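Local coordinates for protein ribonuclease (Chelonia mydas, PDB 2ZPO) that probably cleaves RNA on the 3' side of pyrimidine nucleotides, as a secreted, disulfide-bonded endonuclease of the pancreatic ribonuclease family, at residues A[23-28]-A[46-51]; A[1-6]-A[106-111]; A[62-65]-A[69-72]. One frame throughout, in Å; residues are numbered along the deposited sequence.

Contact 1 of 3, residues A[23-28]-A[46-51]; sequences RTYCNQ and FVHASA
Y25 reaches out from helix 22-32 and brings its phenol up to F46, on strand 43-47, and H48, just beyond it. Its hydroxyl does most of the touching: OH of Y25 lies 3.1 Å from CE1 of H48, at the imidazole edge and in the plane of that ring, and 3.5 Å from CB of F46. Further back along the phenol, the ring edge turns toward the face of F46 in an offset edge-to-face pair, with CE1 of Y25 3.7 Å from CD2 of F46 and the planes at 85°. The imidazole also stands nearly perpendicular to the phenol, but the two rings meet obliquely. CG of Y25 is anti to the backbone N (chi1 177°), which carries the ring across to the strand.

Further out, polar partners fix the cluster. D13 serves both sides: its carboxylate OD2 is hydrogen-bonded to OH of Y25 and its backbone O to ND1 of H48, while NE2 of H48 pairs with OG1 of T79 on strand 69-83. R16 makes a cation-pi contact with Y25, and the C26-C81 disulfide ties the same helix to the sheet.

Both imidazole nitrogens and the phenol oxygen are therefore satisfied inside a largely buried aromatic cluster: bonds at ND1 and NE2 fix the rotation of the H48 ring, D13 fixes where the Y25 hydroxyl lies, and F46 is held by packing.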
loop_
_atom_site.group_PDB
_atom_site.type_symbol
_atom_site.label_atom_id
_atom_site.label_comp_id
_atom_site.label_asym_id
_atom_site.label_seq_id
_atom_site.Cartn_x
_atom_site.Cartn_y
_atom_site.Cartn_z
ATOM N N ARG A 23 5.034 6.297 13.175
ATOM C CA ARG A 23 5.268 7.608 12.590
ATOM C C ARG A 23 6.612 7.562 11.840
ATOM O O ARG A 23 6.705 8.009 10.691
ATOM C CB ARG A 23 5.281 8.644 13.722
ATOM C CG ARG A 23 5.587 10.053 13.349
ATOM C CD ARG A 23 5.897 10.878 14.615
ATOM N NE ARG A 23 7.348 11.090 14.732
ATOM C CZ ARG A 23 8.162 10.531 15.634
ATOM N NH1 ARG A 23 7.710 9.704 16.579
ATOM N NH2 ARG A 23 9.452 10.825 15.602
ATOM N N THR A 24 7.635 6.990 12.480
ATOM C CA THR A 24 8.964 6.882 11.886
ATOM C C THR A 24 8.966 5.887 10.712
ATOM O O THR A 24 9.603 6.140 9.696
ATOM C CB THR A 24 10.052 6.455 12.908
ATOM O OG1 THR A 24 10.055 7.338 14.052
ATOM C CG2 THR A 24 11.403 6.494 12.272
ATOM N N TYR A 25 8.280 4.757 10.873
ATOM C CA TYR A 25 8.069 3.823 9.761
ATOM C C TYR A 25 7.574 4.604 8.535
ATOM O O TYR A 25 8.133 4.515 7.434
ATOM C CB TYR A 25 7.045 2.754 10.145
ATOM C CG TYR A 25 6.739 1.824 8.998
ATOM C CD1 TYR A 25 5.726 2.128 8.092
ATOM C CD2 TYR A 25 7.476 0.654 8.811
ATOM C CE1 TYR A 25 5.451 1.277 7.039
ATOM C CE2 TYR A 25 7.226 -0.214 7.746
ATOM C CZ TYR A 25 6.216 0.114 6.851
ATOM O OH TYR A 25 5.971 -0.736 5.790
ATOM N N CYS A 26 6.497 5.356 8.742
ATOM C CA CYS A 26 5.883 6.089 7.633
ATOM C C CYS A 26 6.814 7.129 7.005
ATOM O O CYS A 26 6.951 7.214 5.798
ATOM C CB CYS A 26 4.578 6.703 8.105
ATOM S SG CYS A 26 3.253 5.510 8.276
ATOM N N ASN A 27 7.488 7.905 7.855
ATOM C CA ASN A 27 8.396 8.899 7.368
ATOM C C ASN A 27 9.518 8.291 6.508
ATOM O O ASN A 27 9.816 8.776 5.413
ATOM C CB ASN A 27 8.943 9.681 8.562
ATOM C CG ASN A 27 7.905 10.651 9.138
ATOM O OD1 ASN A 27 6.973 11.081 8.429
ATOM N ND2 ASN A 27 8.077 11.033 10.407
ATOM N N GLN A 28 10.093 7.199 6.999
ATOM C CA GLN A 28 11.182 6.534 6.292
ATOM C C GLN A 28 10.704 5.869 5.002
ATOM O O GLN A 28 11.323 5.988 3.952
ATOM C CB GLN A 28 11.833 5.489 7.212
ATOM C CG GLN A 28 12.561 6.130 8.390
ATOM C CD GLN A 28 13.254 5.120 9.330
ATOM O OE1 GLN A 28 12.768 4.013 9.563
ATOM N NE2 GLN A 28 14.387 5.536 9.896
ATOM N N PHE A 46 0.882 0.291 3.146
ATOM C CA PHE A 46 1.859 -0.756 2.885
ATOM C C PHE A 46 1.256 -2.053 3.350
ATOM O O PHE A 46 0.732 -2.141 4.471
ATOM C CB PHE A 46 3.152 -0.466 3.652
ATOM C CG PHE A 46 3.868 0.769 3.159
ATOM C CD1 PHE A 46 4.661 0.710 2.000
ATOM C CD2 PHE A 46 3.710 1.999 3.817
ATOM C CE1 PHE A 46 5.331 1.871 1.527
ATOM C CE2 PHE A 46 4.383 3.149 3.357
ATOM C CZ PHE A 46 5.184 3.080 2.210
ATOM N N VAL A 47 1.287 -3.056 2.476
ATOM C CA VAL A 47 0.726 -4.362 2.813
ATOM C C VAL A 47 1.908 -5.277 3.150
ATOM O O VAL A 47 2.840 -5.391 2.357
ATOM C CB VAL A 47 -0.088 -4.950 1.622
ATOM C CG1 VAL A 47 -0.673 -6.276 2.017
ATOM C CG2 VAL A 47 -1.207 -3.977 1.154
ATOM N N HIS A 48 1.850 -5.961 4.304
ATOM C CA HIS A 48 2.963 -6.832 4.755
ATOM C C HIS A 48 2.662 -8.284 4.421
ATOM O O HIS A 48 2.419 -9.131 5.291
ATOM C CB HIS A 48 3.262 -6.610 6.246
ATOM C CG HIS A 48 3.352 -5.162 6.594
ATOM N ND1 HIS A 48 4.186 -4.296 5.914
ATOM C CD2 HIS A 48 2.654 -4.405 7.481
ATOM C CE1 HIS A 48 4.027 -3.072 6.398
ATOM N NE2 HIS A 48 3.105 -3.115 7.347
ATOM N N ALA A 49 2.660 -8.556 3.125
ATOM C CA ALA A 49 2.513 -9.916 2.592
ATOM C C ALA A 49 3.328 -9.915 1.301
ATOM O O ALA A 49 3.638 -8.861 0.748
ATOM C CB ALA A 49 1.062 -10.208 2.277
ATOM N N SER A 50 3.658 -11.098 0.819
ATOM C CA SER A 50 4.460 -11.176 -0.398
ATOM C C SER A 50 3.706 -10.729 -1.650
ATOM O O SER A 50 2.468 -10.701 -1.710
ATOM C CB SER A 50 4.965 -12.609 -0.595
ATOM O OG SER A 50 3.925 -13.479 -0.958
ATOM N N ALA A 51 4.483 -10.398 -2.683
ATOM C CA ALA A 51 3.884 -10.067 -3.960
ATOM C C ALA A 51 2.967 -11.180 -4.450
ATOM O O ALA A 51 1.883 -10.909 -4.962
ATOM C CB ALA A 51 4.995 -9.752 -4.997
#

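Contact 2 of 3, residues A[1-6]-A[106-111]; sequences ETRYEK and ACDGGL. With SO4 (sulfate ion), chain E.
R3 and D108 join the start of helix 3-11 to the end of strand 94-108 through a surface salt bridge, in the conformer described here; R3 has a second one. NH2 of R3 lies 2.6 Å from OD2 of D108, with an almost straight N-H...O angle of 170°, and the carboxylate oxygen sits in the guanidinium plane. It is met on its anti side, somewhat out of the carboxylate plane, the two flat groups being turned 71° apart; NH1 of R3 adds a weak bond to the same OD2 at 3.3 Å. The arginine chain bends at chi3 (-66°), which lets NE face a sulfate while the terminal nitrogens reach D108. That sulfate, probably from the crystallisation liquor, takes bonds from the backbone N of R3 to O4 (3.1 Å) and from NE of R3 to O2 (3.1 Å).

Beside this, CG of Y4 is anti to its own N, bringing CD1 of the ring to 4.2 Å from CB of L111, the last residue of the type I' turn D108-L111. T2 and E5 form a capping box: E5 N donates to OG1 of T2, and T2 N to OE1 of E5.

In this conformer one guanidinium thus serves two anions, and the sulfate, also bonded by a backbone N at the helix start, probably gains from the helix dipole.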
loop_
_atom_site.group_PDB
_atom_site.type_symbol
_atom_site.label_atom_id
_atom_site.label_comp_id
_atom_site.label_asym_id
_atom_site.label_seq_id
_atom_site.Cartn_x
_atom_site.Cartn_y
_atom_site.Cartn_z
ATOM N N GLU A 1 9.247 1.767 -15.770
ATOM C CA GLU A 1 8.659 0.990 -14.627
ATOM C C GLU A 1 7.304 0.479 -15.058
ATOM O O GLU A 1 6.503 1.226 -15.621
ATOM C CB GLU A 1 8.523 1.895 -13.406
ATOM C CG GLU A 1 8.024 1.169 -12.134
ATOM C CD GLU A 1 7.844 2.090 -10.945
ATOM O OE1 GLU A 1 8.281 1.726 -9.835
ATOM O OE2 GLU A 1 7.247 3.177 -11.112
ATOM N N THR A 2 7.028 -0.799 -14.804
ATOM C CA THR A 2 5.739 -1.365 -15.148
ATOM C C THR A 2 4.758 -0.962 -14.052
ATOM O O THR A 2 5.190 -0.593 -12.935
ATOM C CB THR A 2 5.771 -2.890 -15.260
ATOM O OG1 THR A 2 6.000 -3.456 -13.955
ATOM C CG2 THR A 2 6.911 -3.352 -16.186
ATOM N N ARG A 3 3.477 -1.047 -14.362
ATOM C CA ARG A 3 2.455 -0.696 -13.375
ATOM C C ARG A 3 2.571 -1.673 -12.206
ATOM O O ARG A 3 2.399 -1.293 -11.046
ATOM C CB ARG A 3 1.062 -0.732 -13.983
ATOM C CG ARG A 3 0.777 0.438 -14.967
ATOM C CD ARG A 3 -0.639 0.382 -15.473
ATOM N NE ARG A 3 -0.856 -0.808 -16.289
ATOM C CZ ARG A 3 -2.047 -1.348 -16.518
ATOM N NH1 ARG A 3 -3.148 -0.828 -15.985
ATOM N NH2 ARG A 3 -2.129 -2.421 -17.273
ATOM N N TYR A 4 2.898 -2.918 -12.517
ATOM C CA TYR A 4 3.084 -3.925 -11.468
ATOM C C TYR A 4 4.226 -3.548 -10.548
ATOM O O TYR A 4 4.062 -3.573 -9.316
ATOM C CB TYR A 4 3.302 -5.309 -12.093
ATOM C CG TYR A 4 3.581 -6.389 -11.077
ATOM C CD1 TYR A 4 2.563 -6.863 -10.244
ATOM C CD2 TYR A 4 4.853 -6.887 -10.905
ATOM C CE1 TYR A 4 2.829 -7.855 -9.286
ATOM C CE2 TYR A 4 5.126 -7.874 -9.976
ATOM C CZ TYR A 4 4.112 -8.348 -9.165
ATOM O OH TYR A 4 4.416 -9.339 -8.226
ATOM N N GLU A 5 5.374 -3.165 -11.119
ATOM C CA GLU A 5 6.520 -2.726 -10.331
ATOM C C GLU A 5 6.161 -1.520 -9.459
ATOM O O GLU A 5 6.617 -1.413 -8.332
ATOM C CB GLU A 5 7.722 -2.388 -11.222
ATOM C CG GLU A 5 8.403 -3.641 -11.757
ATOM C CD GLU A 5 9.494 -3.332 -12.754
ATOM O OE1 GLU A 5 9.380 -2.298 -13.458
ATOM O OE2 GLU A 5 10.434 -4.160 -12.851
ATOM N N LYS A 6 5.349 -0.612 -10.004
ATOM C CA LYS A 6 4.936 0.575 -9.237
ATOM C C LYS A 6 4.052 0.170 -8.061
ATOM O O LYS A 6 4.157 0.738 -6.979
ATOM C CB LYS A 6 4.200 1.570 -10.126
ATOM C CG LYS A 6 3.658 2.796 -9.359
ATOM C CD LYS A 6 3.220 3.868 -10.322
ATOM C CE LYS A 6 2.703 5.093 -9.557
ATOM N NZ LYS A 6 2.614 6.284 -10.470
ATOM N N ALA A 106 -7.227 -2.888 -7.387
ATOM C CA ALA A 106 -7.587 -2.960 -8.808
ATOM C C ALA A 106 -6.614 -3.884 -9.486
ATOM O O ALA A 106 -5.388 -3.763 -9.293
ATOM C CB ALA A 106 -7.510 -1.581 -9.450
ATOM N N CYS A 107 -7.154 -4.805 -10.280
ATOM C CA CYS A 107 -6.334 -5.697 -11.090
ATOM C C CYS A 107 -6.473 -5.404 -12.587
ATOM O O CYS A 107 -7.496 -4.853 -13.069
ATOM C CB CYS A 107 -6.644 -7.163 -10.799
ATOM S SG CYS A 107 -6.404 -7.662 -9.046
ATOM N N ASP A 108 -5.421 -5.720 -13.324
ATOM C CA ASP A 108 -5.516 -5.706 -14.794
ATOM C C ASP A 108 -4.778 -6.911 -15.323
ATOM O O ASP A 108 -3.612 -7.098 -15.037
ATOM C CB ASP A 108 -4.913 -4.424 -15.363
ATOM C CG ASP A 108 -5.128 -4.279 -16.884
ATOM O OD1 ASP A 108 -5.930 -5.031 -17.479
ATOM O OD2 ASP A 108 -4.499 -3.387 -17.488
ATOM N N GLY A 109 -5.480 -7.752 -16.071
ATOM C CA GLY A 109 -4.824 -8.892 -16.722
ATOM C C GLY A 109 -4.245 -9.886 -15.742
ATOM O O GLY A 109 -3.270 -10.602 -16.049
ATOM N N GLY A 110 -4.835 -9.950 -14.544
ATOM C CA GLY A 110 -4.414 -10.923 -13.551
ATOM C C GLY A 110 -3.333 -10.438 -12.606
ATOM O O GLY A 110 -2.852 -11.226 -11.778
ATOM N N LEU A 111 -2.929 -9.170 -12.740
ATOM C CA LEU A 111 -1.921 -8.568 -11.855
ATOM C C LEU A 111 -2.441 -7.293 -11.170
ATOM O O LEU A 111 -3.222 -6.529 -11.759
ATOM C CB LEU A 111 -0.637 -8.231 -12.614
ATOM C CG LEU A 111 0.081 -9.436 -13.229
ATOM C CD1 LEU A 111 1.217 -8.909 -14.097
ATOM C CD2 LEU A 111 0.598 -10.463 -12.181
HETATM S S SO4 E . 2.509 -1.665 -18.113
HETATM O O1 SO4 E . 3.657 -0.790 -17.883
HETATM O O2 SO4 E . 1.347 -0.871 -18.465
HETATM O O3 SO4 E . 2.835 -2.682 -19.111
HETATM O O4 SO4 E . 2.181 -2.305 -16.829
#

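Contact 3 of 3, residues A[62-65]-A[69-72]; sequences GAPA and LRDS
Strands 62-64 and 69-72 run antiparallel, their axes 4.4 Å apart at closest and 144° between their directions, with A63 and D71 as the hydrogen-bonded pair flanked by the non-hydrogen-bonded pairs G62-S72 and P64-R70. A63 N donates to D71 O and D71 N to A63 O, both at 2.9 Å and both in the carbonyl plane. A third bond, A65 N to L69 O, comes in from above the carbonyl plane as the chain starts to turn. G62 packs closely, its CA 3.1 Å from D71 O in a tight backbone contact.

R70 reaches across the hairpin. Its chain folds at chi2 and chi3 (-96° and -59°), which swings the guanidinium back across the neighbouring strand, one face lying over the peptide between A63 and P64. The carbonyl carbon of A63 sits 4.0 Å above the centre of that face, while P64 N is offset toward the rim. CD of P64 comes 3.8 Å from NH1 of R70. NE of R70 is hydrogen-bonded to the carbonyl O of I57.

On the face shared with A63, D71 leans over A65, whose CB lies 3.4 Å from OD1 of D71. That OD1 forms a salt bridge to R104 on strand 94-108, while a water bridges OD2 of D71 and P64 O, donating to both. CB of A65 also packs against CB of L69, at 4.1 Å.

The pattern is a short beta hairpin: strand 62-64 folds back along the start of strand 69-83, adding a short strand to the antiparallel sheet of the pancreatic ribonuclease fold.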
loop_
_atom_site.group_PDB
_atom_site.type_symbol
_atom_site.label_atom_id
_atom_site.label_comp_id
_atom_site.label_asym_id
_atom_site.label_seq_id
_atom_site.Cartn_x
_atom_site.Cartn_y
_atom_site.Cartn_z
ATOM N N GLY A 62 -8.995 -13.998 -4.402
ATOM C CA GLY A 62 -9.915 -12.882 -4.181
ATOM C C GLY A 62 -11.248 -13.104 -4.872
ATOM O O GLY A 62 -11.511 -14.176 -5.434
ATOM N N ALA A 63 -12.076 -12.062 -4.832
ATOM C CA ALA A 63 -13.449 -12.111 -5.371
ATOM C C ALA A 63 -13.751 -10.796 -6.099
ATOM O O ALA A 63 -13.272 -9.736 -5.696
ATOM C CB ALA A 63 -14.429 -12.307 -4.264
ATOM N N PRO A 64 -14.583 -10.855 -7.148
ATOM C CA PRO A 64 -14.933 -9.604 -7.845
ATOM C C PRO A 64 -15.606 -8.576 -6.914
ATOM O O PRO A 64 -16.371 -8.942 -6.039
ATOM C CB PRO A 64 -15.919 -10.062 -8.938
ATOM C CG PRO A 64 -16.049 -11.534 -8.851
ATOM C CD PRO A 64 -15.212 -12.057 -7.733
ATOM N N ALA A 65 -15.329 -7.291 -7.135
ATOM C CA ALA A 65 -15.851 -6.239 -6.251
ATOM C C ALA A 65 -16.334 -5.050 -7.069
ATOM O O ALA A 65 -16.416 -3.923 -6.563
ATOM C CB ALA A 65 -14.783 -5.804 -5.236
ATOM N N LEU A 69 -12.069 -4.083 -9.676
ATOM C CA LEU A 69 -11.711 -4.148 -8.259
ATOM C C LEU A 69 -11.946 -5.573 -7.771
ATOM O O LEU A 69 -12.837 -6.270 -8.259
ATOM C CB LEU A 69 -12.593 -3.201 -7.451
ATOM C CG LEU A 69 -12.406 -1.713 -7.775
ATOM C CD1 LEU A 69 -13.299 -0.865 -6.901
ATOM C CD2 LEU A 69 -10.967 -1.275 -7.653
ATOM N N ARG A 70 -11.120 -6.002 -6.822
ATOM C CA ARG A 70 -11.248 -7.346 -6.273
ATOM C C ARG A 70 -11.013 -7.208 -4.798
ATOM O O ARG A 70 -10.142 -6.437 -4.387
ATOM C CB ARG A 70 -10.150 -8.273 -6.793
ATOM C CG ARG A 70 -9.899 -8.256 -8.307
ATOM C CD ARG A 70 -10.646 -9.349 -8.956
ATOM N NE ARG A 70 -10.310 -10.693 -8.479
ATOM C CZ ARG A 70 -11.002 -11.761 -8.858
ATOM N NH1 ARG A 70 -12.034 -11.600 -9.699
ATOM N NH2 ARG A 70 -10.698 -12.970 -8.402
ATOM N N ASP A 71 -11.726 -8.003 -4.019
ATOM C CA ASP A 71 -11.530 -8.058 -2.577
ATOM C C ASP A 71 -10.772 -9.332 -2.198
ATOM O O ASP A 71 -11.093 -10.426 -2.695
ATOM C CB ASP A 71 -12.890 -8.079 -1.894
ATOM C CG ASP A 71 -13.613 -6.764 -2.008
ATOM O OD1 ASP A 71 -12.956 -5.765 -2.349
ATOM O OD2 ASP A 71 -14.837 -6.729 -1.747
ATOM N N SER A 72 -9.773 -9.189 -1.343
ATOM C CA SER A 72 -8.983 -10.369 -0.912
ATOM C C SER A 72 -9.754 -11.302 -0.019
ATOM O O SER A 72 -10.595 -10.882 0.760
ATOM C CB SER A 72 -7.726 -9.938 -0.163
ATOM O OG SER A 72 -8.019 -9.292 1.060
HETATM O O HOH W 1 -15.921 -9.005 -3.007
#

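How the contacts relate
All three contacts reach the same antiparallel sheet. Contacts 2 and 3 have centres about 15 Å apart and meet on neighbouring strands: SG of C107 lies 3.6 Å from CG of R70, and CB of A106 3.9 Å from CD2 of L69. Contact 1, across the chain's centre from both, touches contact 2 where CB of A51 is 3.3 Å from OH of Y4; its nearest atoms stay about 8 Å from contact 3. All lie near the probable catalytic histidines: side chain to side chain, F46 of contact 1 is about 6 Å from H11, while R3 of contact 2 and L69 of contact 3 are about 5 Å and 7 Å from H114.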